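Local coordinates for carbohydrate binding protein, putative, cpb33A (Cellvibrio japonicus, PDB 5FJQ) that acts as a copper-dependent lytic polysaccharide monooxygenase important for efficient chitin use by the bacterium, this chain being its LPMO family 10 domain, at residues His1-Pro7 / Phe92-Ala98; Tyr104-Tyr108 / Ile155-Trp159; Leu75-Asp79 / His116-Leu120; Ala33-Leu38 / Ala68-Met73; Ser84-Gly88 / Leu146-Thr150. All blocks are in the same frame, centred on the assembly; numbering follows the deposited sequence.

Contact 1: His1-Pro7 / Phe92-Ala98; sequences HGYVSSP and FVWTNTA. With CU (copper (II) ion), chain D.
V4 and W94 form a non-hydrogen-bonded antiparallel pair, and the methyl CG2 of V4 sits over one face of the indole, 3.6 Å from the centroid of the W94 five-membered ring and 14° off its normal, a CH-pi contact. With CG1 of V4 anti to the backbone N (chi1 180°), CG2 is left as the branch above the ring. On the opposite face of the sheet Y3 and T95 run side by side: T95 O lies over one face of the Y3 ring, 3.6 Å from Y3 CD1. Between V4 and S6 the register slips by one residue, a beta bulge that turns S5 toward the partner strand, where S5 OG meets T95 OG1 at 2.7 Å, either hydroxyl being able to donate. Beyond it CD of P7, which follows a cis peptide bond, packs against F92 CD2 at 3.3 Å. At the other end H1 N donates to A98 O (3.0 Å), and A98 N returns a bond to H1 O (3.1 Å). H1 N (2.1 Å) and H1 ND1 (2.0 Å) hold copper, and H100 completes the histidine brace. The pairing should thus hold in place the backbone of the residue that coordinates the metal twice.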
# COMPACT_ATOMS: atom_id res chain seq x y z
N HIS A 1 9.39 4.60 -9.01
CA HIS A 1 8.15 5.41 -8.78
C HIS A 1 6.86 4.76 -9.29
O HIS A 1 6.66 4.49 -10.49
CB HIS A 1 8.36 6.86 -9.26
CG HIS A 1 9.22 7.67 -8.34
ND1 HIS A 1 10.51 7.29 -8.01
CD2 HIS A 1 8.98 8.83 -7.68
CE1 HIS A 1 11.01 8.16 -7.15
NE2 HIS A 1 10.11 9.11 -6.94
N GLY A 2 5.97 4.50 -8.34
CA GLY A 2 4.71 3.90 -8.67
C GLY A 2 3.76 3.61 -7.53
O GLY A 2 4.15 3.66 -6.38
N TYR A 3 2.51 3.24 -7.85
CA TYR A 3 1.48 2.99 -6.82
C TYR A 3 0.53 1.90 -7.33
O TYR A 3 0.64 1.56 -8.47
CB TYR A 3 0.71 4.27 -6.53
CG TYR A 3 0.11 4.91 -7.78
CD1 TYR A 3 0.87 5.77 -8.56
CD2 TYR A 3 -1.16 4.57 -8.21
CE1 TYR A 3 0.35 6.33 -9.73
CE2 TYR A 3 -1.71 5.15 -9.38
CZ TYR A 3 -0.92 6.01 -10.13
OH TYR A 3 -1.40 6.58 -11.28
N VAL A 4 -0.36 1.37 -6.49
CA VAL A 4 -1.34 0.33 -6.90
C VAL A 4 -2.60 1.07 -7.29
O VAL A 4 -3.21 1.78 -6.45
CB VAL A 4 -1.65 -0.69 -5.79
CG1 VAL A 4 -2.68 -1.74 -6.27
CG2 VAL A 4 -0.38 -1.43 -5.41
N SER A 5 -3.00 0.86 -8.55
CA SER A 5 -4.07 1.60 -9.16
C SER A 5 -5.34 0.79 -9.15
O SER A 5 -6.43 1.37 -9.21
CB SER A 5 -3.64 2.02 -10.57
OG SER A 5 -2.99 0.94 -11.28
N SER A 6 -5.20 -0.54 -8.98
CA SER A 6 -6.31 -1.51 -9.14
C SER A 6 -6.00 -2.79 -8.33
O SER A 6 -5.05 -3.48 -8.68
CB SER A 6 -6.46 -1.80 -10.63
OG SER A 6 -7.46 -2.72 -10.86
N PRO A 7 -6.71 -3.02 -7.18
CA PRO A 7 -7.72 -2.17 -6.54
C PRO A 7 -7.02 -0.88 -6.09
O PRO A 7 -5.83 -0.90 -5.79
CB PRO A 7 -8.12 -2.99 -5.32
CG PRO A 7 -7.86 -4.40 -5.75
CD PRO A 7 -6.52 -4.22 -6.37
N PHE A 92 -3.81 -7.33 -8.98
CA PHE A 92 -3.28 -6.09 -8.39
C PHE A 92 -2.30 -5.46 -9.38
O PHE A 92 -1.43 -6.13 -9.95
CB PHE A 92 -2.58 -6.37 -7.05
CG PHE A 92 -3.53 -6.74 -5.95
CD1 PHE A 92 -4.09 -8.03 -5.87
CD2 PHE A 92 -3.93 -5.81 -5.04
CE1 PHE A 92 -4.99 -8.33 -4.86
CE2 PHE A 92 -4.84 -6.11 -4.02
CZ PHE A 92 -5.37 -7.37 -3.94
N VAL A 93 -2.47 -4.18 -9.59
CA VAL A 93 -1.77 -3.57 -10.68
C VAL A 93 -1.06 -2.39 -10.12
O VAL A 93 -1.72 -1.57 -9.46
CB VAL A 93 -2.76 -3.05 -11.77
CG1 VAL A 93 -2.01 -2.20 -12.79
CG2 VAL A 93 -3.57 -4.21 -12.43
N TRP A 94 0.24 -2.29 -10.43
CA TRP A 94 1.04 -1.13 -10.03
C TRP A 94 1.18 -0.29 -11.29
O TRP A 94 1.62 -0.80 -12.32
CB TRP A 94 2.45 -1.50 -9.53
CG TRP A 94 2.56 -1.96 -8.09
CD1 TRP A 94 2.23 -3.17 -7.64
CD2 TRP A 94 3.15 -1.26 -6.97
NE1 TRP A 94 2.47 -3.30 -6.29
CE2 TRP A 94 3.07 -2.15 -5.85
CE3 TRP A 94 3.72 0.02 -6.80
CZ2 TRP A 94 3.53 -1.80 -4.59
CZ3 TRP A 94 4.19 0.36 -5.56
CH2 TRP A 94 4.07 -0.53 -4.43
N THR A 95 0.77 0.96 -11.21
CA THR A 95 1.04 1.91 -12.27
C THR A 95 2.30 2.64 -11.86
O THR A 95 2.32 3.39 -10.87
CB THR A 95 -0.13 2.88 -12.49
OG1 THR A 95 -1.24 2.10 -12.92
CG2 THR A 95 0.22 3.89 -13.58
N ASN A 96 3.35 2.39 -12.63
CA ASN A 96 4.64 2.94 -12.41
C ASN A 96 4.87 4.22 -13.20
O ASN A 96 4.77 4.21 -14.42
CB ASN A 96 5.69 1.86 -12.72
CG ASN A 96 5.48 0.64 -11.86
OD1 ASN A 96 4.81 0.75 -10.84
ND2 ASN A 96 5.91 -0.53 -12.34
N THR A 97 5.17 5.31 -12.51
CA THR A 97 5.45 6.57 -13.22
C THR A 97 6.88 6.58 -13.70
O THR A 97 7.19 7.21 -14.71
CB THR A 97 5.18 7.79 -12.33
OG1 THR A 97 6.08 7.79 -11.17
CG2 THR A 97 3.67 7.79 -11.96
N ALA A 98 7.78 5.96 -12.92
CA ALA A 98 9.13 5.76 -13.36
C ALA A 98 9.48 4.30 -13.10
O ALA A 98 9.61 3.91 -11.94
CB ALA A 98 10.08 6.70 -12.62
CU CU D . 11.21 5.56 -8.81

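Contact 2: Tyr104-Tyr108 / Ile155-Trp159; sequences YFRYY and IYSIW
Segments 104-108 and 155-159, on strands 102-109 and 152-161, run antiparallel at 166°, their axes 4.6 Å apart, inside the beta-sandwich core of the LPMO domain. R106 with I158 and Y108 with Y156 are the hydrogen-bonded pairs, the straightest bond being R106 N to I158 O (2.8 Å, 169°). Side chains alternate between two faces. On one, F105 and W159 lie side by side and stack face to face, F105 over the five-membered ring with the planes at 23°; one carbon pair, F105 CE2 and W159 CG, is too close to be trusted. Next along, the Y107 ring turns a face to S157, whose CB stands 3.8 Å from its centroid. S157 OG, anti to its backbone N, makes a weak bond of 3.3 Å to R106 O and also bonds W94 NE1, tying this sheet to the neighbouring one. The other face carries R106: its extended chain places NE over the centre of the Y104 ring, and salt bridges to D130 and D51 hold the guanidinium, while Y104 OH bonds D51 and H53. Farther along, the Y108 ring brings its edge to a carbonyl, with Y108 CD1 3.5 Å from Y156 O in the ring plane.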
# COMPACT_ATOMS: atom_id res chain seq x y z
N TYR A 104 11.59 -7.49 -6.24
CA TYR A 104 10.24 -8.09 -6.07
C TYR A 104 9.10 -7.12 -5.85
O TYR A 104 9.29 -5.97 -5.36
CB TYR A 104 10.23 -9.07 -4.87
CG TYR A 104 10.67 -8.49 -3.56
CD1 TYR A 104 9.83 -7.63 -2.82
CD2 TYR A 104 11.88 -8.85 -3.01
CE1 TYR A 104 10.21 -7.14 -1.59
CE2 TYR A 104 12.29 -8.37 -1.78
CZ TYR A 104 11.46 -7.50 -1.07
OH TYR A 104 11.90 -7.02 0.11
N PHE A 105 7.89 -7.56 -6.18
CA PHE A 105 6.69 -6.93 -5.58
C PHE A 105 6.15 -7.96 -4.62
O PHE A 105 5.84 -9.15 -5.05
CB PHE A 105 5.60 -6.58 -6.63
CG PHE A 105 6.00 -5.46 -7.59
CD1 PHE A 105 6.78 -5.73 -8.71
CD2 PHE A 105 5.66 -4.13 -7.31
CE1 PHE A 105 7.19 -4.71 -9.60
CE2 PHE A 105 6.07 -3.11 -8.19
CZ PHE A 105 6.85 -3.39 -9.31
N ARG A 106 5.91 -7.54 -3.39
CA ARG A 106 5.29 -8.42 -2.42
C ARG A 106 3.98 -7.89 -1.87
O ARG A 106 3.82 -6.66 -1.67
CB ARG A 106 6.22 -8.68 -1.20
CG ARG A 106 7.33 -9.64 -1.50
CD ARG A 106 8.25 -9.77 -0.30
NE ARG A 106 9.35 -10.66 -0.70
CZ ARG A 106 10.51 -10.78 -0.05
NH1 ARG A 106 10.77 -10.03 0.99
NH2 ARG A 106 11.46 -11.60 -0.51
N TYR A 107 3.07 -8.83 -1.64
CA TYR A 107 1.85 -8.50 -0.94
C TYR A 107 1.69 -9.22 0.37
O TYR A 107 1.93 -10.47 0.47
CB TYR A 107 0.64 -8.80 -1.81
CG TYR A 107 0.67 -8.02 -3.10
CD1 TYR A 107 1.67 -8.28 -4.05
CD2 TYR A 107 -0.24 -7.01 -3.35
CE1 TYR A 107 1.70 -7.59 -5.27
CE2 TYR A 107 -0.25 -6.33 -4.57
CZ TYR A 107 0.76 -6.57 -5.47
OH TYR A 107 0.78 -5.87 -6.61
N TYR A 108 1.09 -8.48 1.31
CA TYR A 108 0.76 -8.99 2.67
C TYR A 108 -0.68 -8.67 2.93
O TYR A 108 -1.29 -7.84 2.20
CB TYR A 108 1.63 -8.32 3.75
CG TYR A 108 3.09 -8.53 3.53
CD1 TYR A 108 3.79 -7.85 2.49
CD2 TYR A 108 3.81 -9.40 4.37
CE1 TYR A 108 5.14 -8.09 2.28
CE2 TYR A 108 5.14 -9.61 4.17
CZ TYR A 108 5.79 -8.97 3.17
OH TYR A 108 7.08 -9.27 3.06
N ILE A 155 -4.44 -4.72 2.72
CA ILE A 155 -3.36 -5.32 1.96
C ILE A 155 -2.20 -4.33 1.88
O ILE A 155 -2.40 -3.12 1.63
CB ILE A 155 -3.79 -5.78 0.57
CG1 ILE A 155 -4.69 -7.03 0.72
CG2 ILE A 155 -2.53 -6.04 -0.29
CD1 ILE A 155 -5.52 -7.29 -0.47
N TYR A 156 -0.99 -4.84 2.12
CA TYR A 156 0.21 -4.06 2.00
C TYR A 156 1.02 -4.63 0.86
O TYR A 156 1.48 -5.76 0.95
CB TYR A 156 0.98 -4.18 3.31
CG TYR A 156 1.96 -3.08 3.56
CD1 TYR A 156 1.61 -1.75 3.37
CD2 TYR A 156 3.29 -3.37 4.00
CE1 TYR A 156 2.55 -0.73 3.61
CE2 TYR A 156 4.23 -2.36 4.26
CZ TYR A 156 3.86 -1.04 4.09
OH TYR A 156 4.83 -0.07 4.35
N SER A 157 1.09 -3.91 -0.27
CA SER A 157 2.11 -4.21 -1.28
C SER A 157 3.39 -3.41 -1.16
O SER A 157 3.39 -2.19 -0.86
CB SER A 157 1.50 -4.00 -2.70
OG SER A 157 2.39 -4.43 -3.71
N ILE A 158 4.53 -4.08 -1.43
CA ILE A 158 5.81 -3.45 -1.28
C ILE A 158 6.60 -3.74 -2.52
O ILE A 158 6.68 -4.92 -3.00
CB ILE A 158 6.66 -4.08 -0.14
CG1 ILE A 158 6.00 -3.93 1.22
CG2 ILE A 158 8.08 -3.50 -0.15
CD1 ILE A 158 6.90 -4.34 2.39
N TRP A 159 7.15 -2.68 -3.08
CA TRP A 159 7.98 -2.77 -4.27
C TRP A 159 9.42 -2.55 -3.91
O TRP A 159 9.79 -1.41 -3.50
CB TRP A 159 7.50 -1.72 -5.31
CG TRP A 159 8.33 -1.72 -6.56
CD1 TRP A 159 9.23 -2.67 -6.96
CD2 TRP A 159 8.31 -0.71 -7.60
NE1 TRP A 159 9.80 -2.30 -8.19
CE2 TRP A 159 9.27 -1.10 -8.57
CE3 TRP A 159 7.66 0.52 -7.74
CZ2 TRP A 159 9.53 -0.34 -9.73
CZ3 TRP A 159 7.89 1.28 -8.93
CH2 TRP A 159 8.85 0.85 -9.88

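Contact 3: Leu75-Asp79 / His116-Leu120; sequences LARND and HSQPL
A76 and H116 join two irregular surface loops of the LPMO domain: 75-79 belongs to the long excursion between helix 53-56 and strand 83-84, whereas the loop holding 116-120 connects strand 102-109 to strand 126-130. Only 239 Å² is buried, and no direct hydrogen bond crosses, so shape carries most of the contact. The tight part is one methyl group. A76 CB points into the bend of 116-120 and touches H116 O at 3.1 Å and Q118 C at 3.4 Å, both of the backbone, and P119 CD at 4.0 Å. H116 has positive phi (59°), and the bend begins at this residue.

The looser side begins at the H116 ring. N78 CB and H116 CB are 4.2 Å apart, and R77 O comes near H116 ND1 at an angle too poor for a hydrogen bond. A water does the bridging instead: it accepts from R77 N at 3.0 Å and lies in the plane of the imidazole beside H116 ND1, also at 3.0 Å, with the direction of that second bond undecided. The far nitrogen, NE2, is bonded to R152 O, which should restrict the rotation of the ring. S117 and Q118 are exposed and their CB atoms point away; S117 OG bonds D115. R77 likewise leaves the contact to lie against A26 and A29 of helix 25-33, where it grips D79 side-on with two nitrogens; R77 NH2 meets D79 OD2 at 2.8 Å, within 12° of the guanidinium plane.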
# COMPACT_ATOMS: atom_id res chain seq x y z
N LEU A 75 -4.01 6.28 9.75
CA LEU A 75 -5.15 6.25 10.73
C LEU A 75 -5.85 4.88 10.70
O LEU A 75 -6.09 4.40 9.62
CB LEU A 75 -6.15 7.36 10.38
CG LEU A 75 -5.58 8.78 10.58
CD1 LEU A 75 -6.59 9.86 10.23
CD2 LEU A 75 -5.01 9.00 11.95
N ALA A 76 -6.14 4.27 11.86
CA ALA A 76 -6.98 3.05 11.98
C ALA A 76 -8.48 3.40 11.79
O ALA A 76 -9.06 4.11 12.58
CB ALA A 76 -6.75 2.42 13.35
N ARG A 77 -9.09 2.93 10.72
CA ARG A 77 -10.50 3.23 10.46
C ARG A 77 -11.07 2.03 9.81
O ARG A 77 -10.37 1.36 9.09
CB ARG A 77 -10.59 4.43 9.55
CG ARG A 77 -10.06 5.68 10.28
CD ARG A 77 -10.25 6.92 9.46
NE ARG A 77 -11.68 7.18 9.25
CZ ARG A 77 -12.42 8.05 9.95
NH1 ARG A 77 -11.91 8.79 10.90
NH2 ARG A 77 -13.71 8.22 9.65
N ASN A 78 -12.33 1.73 10.11
CA ASN A 78 -13.06 0.59 9.49
C ASN A 78 -13.89 1.15 8.37
O ASN A 78 -14.79 0.46 7.85
CB ASN A 78 -13.98 -0.08 10.51
CG ASN A 78 -14.91 0.92 11.24
OD1 ASN A 78 -14.91 2.13 10.98
ND2 ASN A 78 -15.71 0.40 12.17
N ASP A 79 -13.63 2.39 7.99
CA ASP A 79 -14.45 3.01 6.91
C ASP A 79 -13.64 3.52 5.72
O ASP A 79 -14.15 4.31 4.85
CB ASP A 79 -15.33 4.10 7.47
CG ASP A 79 -14.53 5.33 7.87
OD1 ASP A 79 -13.29 5.20 7.99
OD2 ASP A 79 -15.15 6.39 8.07
N HIS A 116 -9.10 -2.99 12.90
CA HIS A 116 -8.94 -1.58 12.49
C HIS A 116 -8.90 -0.61 13.63
O HIS A 116 -9.28 0.55 13.46
CB HIS A 116 -10.08 -1.20 11.51
CG HIS A 116 -10.06 -2.03 10.30
ND1 HIS A 116 -9.19 -1.77 9.26
CD2 HIS A 116 -10.67 -3.20 10.02
CE1 HIS A 116 -9.32 -2.73 8.36
NE2 HIS A 116 -10.22 -3.60 8.79
N SER A 117 -8.45 -1.08 14.80
CA SER A 117 -8.50 -0.27 15.98
C SER A 117 -7.16 0.41 16.28
O SER A 117 -7.14 1.43 16.94
CB SER A 117 -8.98 -1.10 17.17
OG SER A 117 -8.14 -2.22 17.33
N GLN A 118 -6.07 -0.17 15.79
CA GLN A 118 -4.73 0.40 15.92
C GLN A 118 -4.15 0.62 14.53
O GLN A 118 -4.44 -0.15 13.62
CB GLN A 118 -3.78 -0.59 16.63
CG GLN A 118 -4.30 -1.22 17.89
CD GLN A 118 -4.88 -0.19 18.83
OE1 GLN A 118 -4.31 0.90 19.00
NE2 GLN A 118 -6.01 -0.51 19.45
N PRO A 119 -3.27 1.62 14.38
CA PRO A 119 -2.44 1.64 13.16
C PRO A 119 -1.68 0.35 12.87
O PRO A 119 -1.40 -0.50 13.74
CB PRO A 119 -1.54 2.87 13.35
CG PRO A 119 -2.44 3.78 14.14
CD PRO A 119 -3.17 2.89 15.12
N LEU A 120 -1.43 0.20 11.59
CA LEU A 120 -0.97 -1.05 10.98
C LEU A 120 0.47 -1.28 11.47
O LEU A 120 1.26 -0.34 11.49
CB LEU A 120 -1.00 -0.87 9.44
CG LEU A 120 -0.57 -2.11 8.64
CD1 LEU A 120 -1.54 -3.22 8.98
CD2 LEU A 120 -0.57 -1.81 7.16
O HOH W 1 -7.58 0.75 9.39

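Contact 4: Ala33-Leu38 / Ala68-Met73; sequences AGNGGL and ANLFGM
L70 lays its CD2 methyl against the backbone of G37, 3.3 Å from G37 C, and the same branch turns toward the L38 side chain. The bond from CA to CB of L70 leads away from segment 33-38; CD1 continues the chain, anti to CA (chi2 163°), which leaves CD2 as the branch turned back onto G37. N69 flanks G37 from another direction. Its CG stands between the backbone N and the carbonyl carbon (chi1 71°), which folds the amide back until N69 OD1 lies 3.2 Å from G37 CA. G37 has no side chain to hold either neighbour off, so its backbone is enclosed by an aliphatic and an amide group.

Two backbone bonds lace the segments together. G37 N donates to N69 O (2.7 Å), and G72 N donates to G34 O (2.8 Å). At the far end A33 CB packs on G72 CA at 3.6 Å. L38 and M73 close the inner side: M73, bent at chi2 and chi3, brings SD to 4.1 Å from L38 CD2, and both side chains also rest on V11 of helix 10-17. On the outer side the F71 ring turns from 33-38 and covers A68 CA, and its pi system meets the cation of R61.

G34 is the first residue past helix 25-33 to leave helical angles (phi 131°), so the contact fits a helix that ends at a glycine, runs into a short 3-10 turn and docks on a second 3-10 segment. Both lie in the largely helical and looped region between strands 2-6 and 88-96, which probably corresponds to loop L2 of family 10 LPMOs.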
# COMPACT_ATOMS: atom_id res chain seq x y z
N ALA A 33 -4.70 14.88 9.53
CA ALA A 33 -3.46 14.25 10.00
C ALA A 33 -2.20 14.41 9.05
O ALA A 33 -1.06 14.21 9.47
CB ALA A 33 -3.73 12.78 10.32
N GLY A 34 -2.40 14.80 7.80
CA GLY A 34 -1.26 14.90 6.86
C GLY A 34 -1.59 14.20 5.57
O GLY A 34 -1.57 12.94 5.51
N ASN A 35 -1.99 14.96 4.54
CA ASN A 35 -2.31 14.33 3.28
C ASN A 35 -1.77 15.05 2.03
O ASN A 35 -2.20 14.76 0.95
CB ASN A 35 -3.81 14.16 3.11
CG ASN A 35 -4.52 15.45 2.61
OD1 ASN A 35 -3.95 16.60 2.68
ND2 ASN A 35 -5.77 15.28 2.16
N GLY A 36 -0.87 16.03 2.18
CA GLY A 36 -0.48 16.75 0.96
C GLY A 36 0.41 15.83 0.10
O GLY A 36 0.64 16.08 -1.09
N GLY A 37 0.95 14.75 0.69
CA GLY A 37 1.58 13.72 -0.18
C GLY A 37 0.62 13.00 -1.14
O GLY A 37 1.02 12.12 -1.90
N LEU A 38 -0.68 13.31 -1.09
CA LEU A 38 -1.63 12.59 -1.91
C LEU A 38 -1.54 13.00 -3.36
O LEU A 38 -2.10 12.30 -4.24
CB LEU A 38 -3.09 12.71 -1.41
CG LEU A 38 -3.55 12.01 -0.12
CD1 LEU A 38 -4.95 12.45 0.24
CD2 LEU A 38 -3.49 10.51 -0.33
N ALA A 68 5.61 12.46 6.51
CA ALA A 68 4.60 13.17 7.27
C ALA A 68 3.37 13.65 6.46
O ALA A 68 2.22 13.72 6.96
CB ALA A 68 5.26 14.34 8.05
N ASN A 69 3.62 14.07 5.23
CA ASN A 69 2.55 14.54 4.35
C ASN A 69 1.58 13.36 3.90
O ASN A 69 0.70 13.56 3.07
CB ASN A 69 3.16 15.33 3.14
CG ASN A 69 3.91 14.45 2.13
OD1 ASN A 69 3.76 13.21 2.09
ND2 ASN A 69 4.61 15.11 1.19
N LEU A 70 1.75 12.17 4.49
CA LEU A 70 0.83 11.04 4.30
C LEU A 70 0.43 10.39 5.64
O LEU A 70 -0.18 9.33 5.67
CB LEU A 70 1.47 9.95 3.44
CG LEU A 70 1.86 10.33 2.02
CD1 LEU A 70 2.82 9.30 1.48
CD2 LEU A 70 0.64 10.52 1.07
N PHE A 71 0.80 11.02 6.74
CA PHE A 71 0.43 10.53 8.08
C PHE A 71 -1.10 10.28 8.23
O PHE A 71 -1.50 9.51 9.07
CB PHE A 71 0.93 11.50 9.13
CG PHE A 71 2.37 11.29 9.54
CD1 PHE A 71 3.21 10.33 8.90
CD2 PHE A 71 2.93 12.11 10.54
CE1 PHE A 71 4.55 10.16 9.28
CE2 PHE A 71 4.27 11.95 10.92
CZ PHE A 71 5.07 10.97 10.28
N GLY A 72 -1.92 10.89 7.36
CA GLY A 72 -3.37 10.73 7.37
C GLY A 72 -3.68 9.27 6.97
O GLY A 72 -4.62 8.66 7.48
N MET A 73 -2.81 8.73 6.11
CA MET A 73 -2.84 7.33 5.65
C MET A 73 -2.62 6.30 6.74
O MET A 73 -2.98 5.11 6.53
CB MET A 73 -1.90 7.08 4.44
CG MET A 73 -2.19 7.95 3.21
SD MET A 73 -3.81 7.63 2.50
CE MET A 73 -4.78 8.90 3.30

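Contact 5: Ser84-Gly88 / Leu146-Thr150; sequences SVTPG and LPYRT
L146 reaches from the end of strand 139-146 into the loop 84-88, which its CB, CG and CD1 meet in turn. L146 CB lies 3.5 Å from G88 O; CG, placed beside the backbone N (chi1 -57°), stays close to the same oxygen. From there CD1 of L146 extends to T86 O at 3.4 Å and to V85 CB at 3.8 Å, the two side chains crossing at about a right angle. CB and CG thus line G88 O, while CD1 meets T86 O and V85. The other methyl, CD2, turns instead to F92 and I155; R90, I128 and F179 also border the side chain.

The backbone holds L146 in this position. G88 N donates to L146 O at 2.8 Å and an almost straight 173°, and L146 N donates back to G88 O at 2.8 Å. The hydrogen-bonded pair G88 and L146 continues the antiparallel ladder of strands 88-96 and 139-146 to the tip of the three-stranded sheet, and G88 takes a positive phi (105°) as the chain enters its strand.

On the exposed side P87 and Y148 lie side by side, P87 CG 4.0 Å from Y148 CD1. R149 leads away from this contact: its NH1 bonds back to Y148 O at 3.1 Å, NE to T110 O and NH2 to Q126, while one guanidinium face rests on P147. Each of its three nitrogens has an oxygen acceptor, which would probably offset the charge in this buried setting. The chemistry across the two segments is therefore that of a sheet end: a pair of reciprocal amide bonds, with the L146 contact to V85 and T86, and the P87-Y148 contact, beside it.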
# COMPACT_ATOMS: atom_id res chain seq x y z
N SER A 84 -14.46 -4.29 -3.11
CA SER A 84 -15.02 -5.60 -2.74
C SER A 84 -14.15 -6.68 -3.31
O SER A 84 -13.78 -6.63 -4.47
CB SER A 84 -16.40 -5.72 -3.27
OG SER A 84 -17.15 -4.94 -2.40
N VAL A 85 -13.75 -7.61 -2.46
CA VAL A 85 -12.99 -8.76 -2.95
C VAL A 85 -13.63 -10.07 -2.42
O VAL A 85 -14.52 -10.03 -1.56
CB VAL A 85 -11.50 -8.69 -2.60
CG1 VAL A 85 -10.82 -7.48 -3.25
CG2 VAL A 85 -11.30 -8.67 -1.07
N THR A 86 -13.17 -11.19 -2.98
CA THR A 86 -13.46 -12.52 -2.48
C THR A 86 -12.21 -13.39 -2.47
O THR A 86 -11.19 -13.02 -3.10
CB THR A 86 -14.51 -13.23 -3.33
OG1 THR A 86 -14.02 -13.34 -4.67
CG2 THR A 86 -15.87 -12.48 -3.31
N PRO A 87 -12.23 -14.53 -1.70
CA PRO A 87 -11.06 -15.39 -1.68
C PRO A 87 -10.77 -15.93 -3.06
O PRO A 87 -11.70 -16.04 -3.88
CB PRO A 87 -11.45 -16.49 -0.65
CG PRO A 87 -12.43 -15.81 0.25
CD PRO A 87 -13.23 -14.97 -0.72
N GLY A 88 -9.51 -16.20 -3.34
CA GLY A 88 -9.07 -16.52 -4.67
C GLY A 88 -8.31 -15.44 -5.42
O GLY A 88 -7.91 -14.39 -4.87
N LEU A 146 -5.93 -14.31 -2.87
CA LEU A 146 -6.45 -13.83 -1.57
C LEU A 146 -6.87 -15.03 -0.76
O LEU A 146 -7.61 -15.93 -1.28
CB LEU A 146 -7.62 -12.87 -1.76
CG LEU A 146 -7.24 -11.68 -2.62
CD1 LEU A 146 -8.51 -11.00 -3.17
CD2 LEU A 146 -6.32 -10.70 -1.91
N PRO A 147 -6.39 -15.11 0.50
CA PRO A 147 -6.78 -16.23 1.34
C PRO A 147 -8.22 -16.08 1.83
O PRO A 147 -8.82 -15.00 1.67
CB PRO A 147 -5.79 -16.14 2.52
CG PRO A 147 -5.54 -14.65 2.68
CD PRO A 147 -5.59 -14.09 1.25
N TYR A 148 -8.80 -17.13 2.42
CA TYR A 148 -10.12 -16.95 3.05
C TYR A 148 -10.10 -15.84 4.11
O TYR A 148 -9.36 -15.92 5.08
CB TYR A 148 -10.62 -18.26 3.68
CG TYR A 148 -12.00 -18.11 4.23
CD1 TYR A 148 -13.11 -18.13 3.38
CD2 TYR A 148 -12.20 -17.91 5.60
CE1 TYR A 148 -14.41 -18.00 3.88
CE2 TYR A 148 -13.49 -17.77 6.12
CZ TYR A 148 -14.59 -17.81 5.25
OH TYR A 148 -15.89 -17.65 5.75
N ARG A 149 -10.98 -14.85 3.94
CA ARG A 149 -11.21 -13.81 4.92
C ARG A 149 -12.69 -13.44 4.86
O ARG A 149 -13.38 -13.79 3.90
CB ARG A 149 -10.35 -12.54 4.63
CG ARG A 149 -8.81 -12.62 4.78
CD ARG A 149 -8.38 -12.98 6.20
NE ARG A 149 -6.94 -12.85 6.41
CZ ARG A 149 -6.07 -13.86 6.31
NH1 ARG A 149 -6.52 -15.07 5.98
NH2 ARG A 149 -4.78 -13.67 6.50
N THR A 150 -13.20 -12.78 5.90
CA THR A 150 -14.46 -12.03 5.82
C THR A 150 -14.09 -10.65 6.37
O THR A 150 -13.09 -10.54 7.08
CB THR A 150 -15.58 -12.62 6.72
OG1 THR A 150 -15.09 -12.63 8.06
CG2 THR A 150 -15.88 -14.06 6.37

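In the fold
From the N terminus, contact 1 closes the widest early loop, bringing strand 2-6 onto strand 88-96. Contact 4 is nested inside that loop and joins two parts of its largely helical and looped region. Contacts 3 and 5 each open within the loop but close beyond it, so both cross contact 1; they cross each other and contact 2 as well. Contact 2 opens only after contact 1 has closed and pairs two strands of the second sheet. Contacts 1 and 2 pack together across the sandwich, 11 Å between centres, and L146 of contact 5 touches both. L75 of contact 3 touches A33 of contact 4, while contacts 4 and 5 lie on opposite sides of the chain's centre.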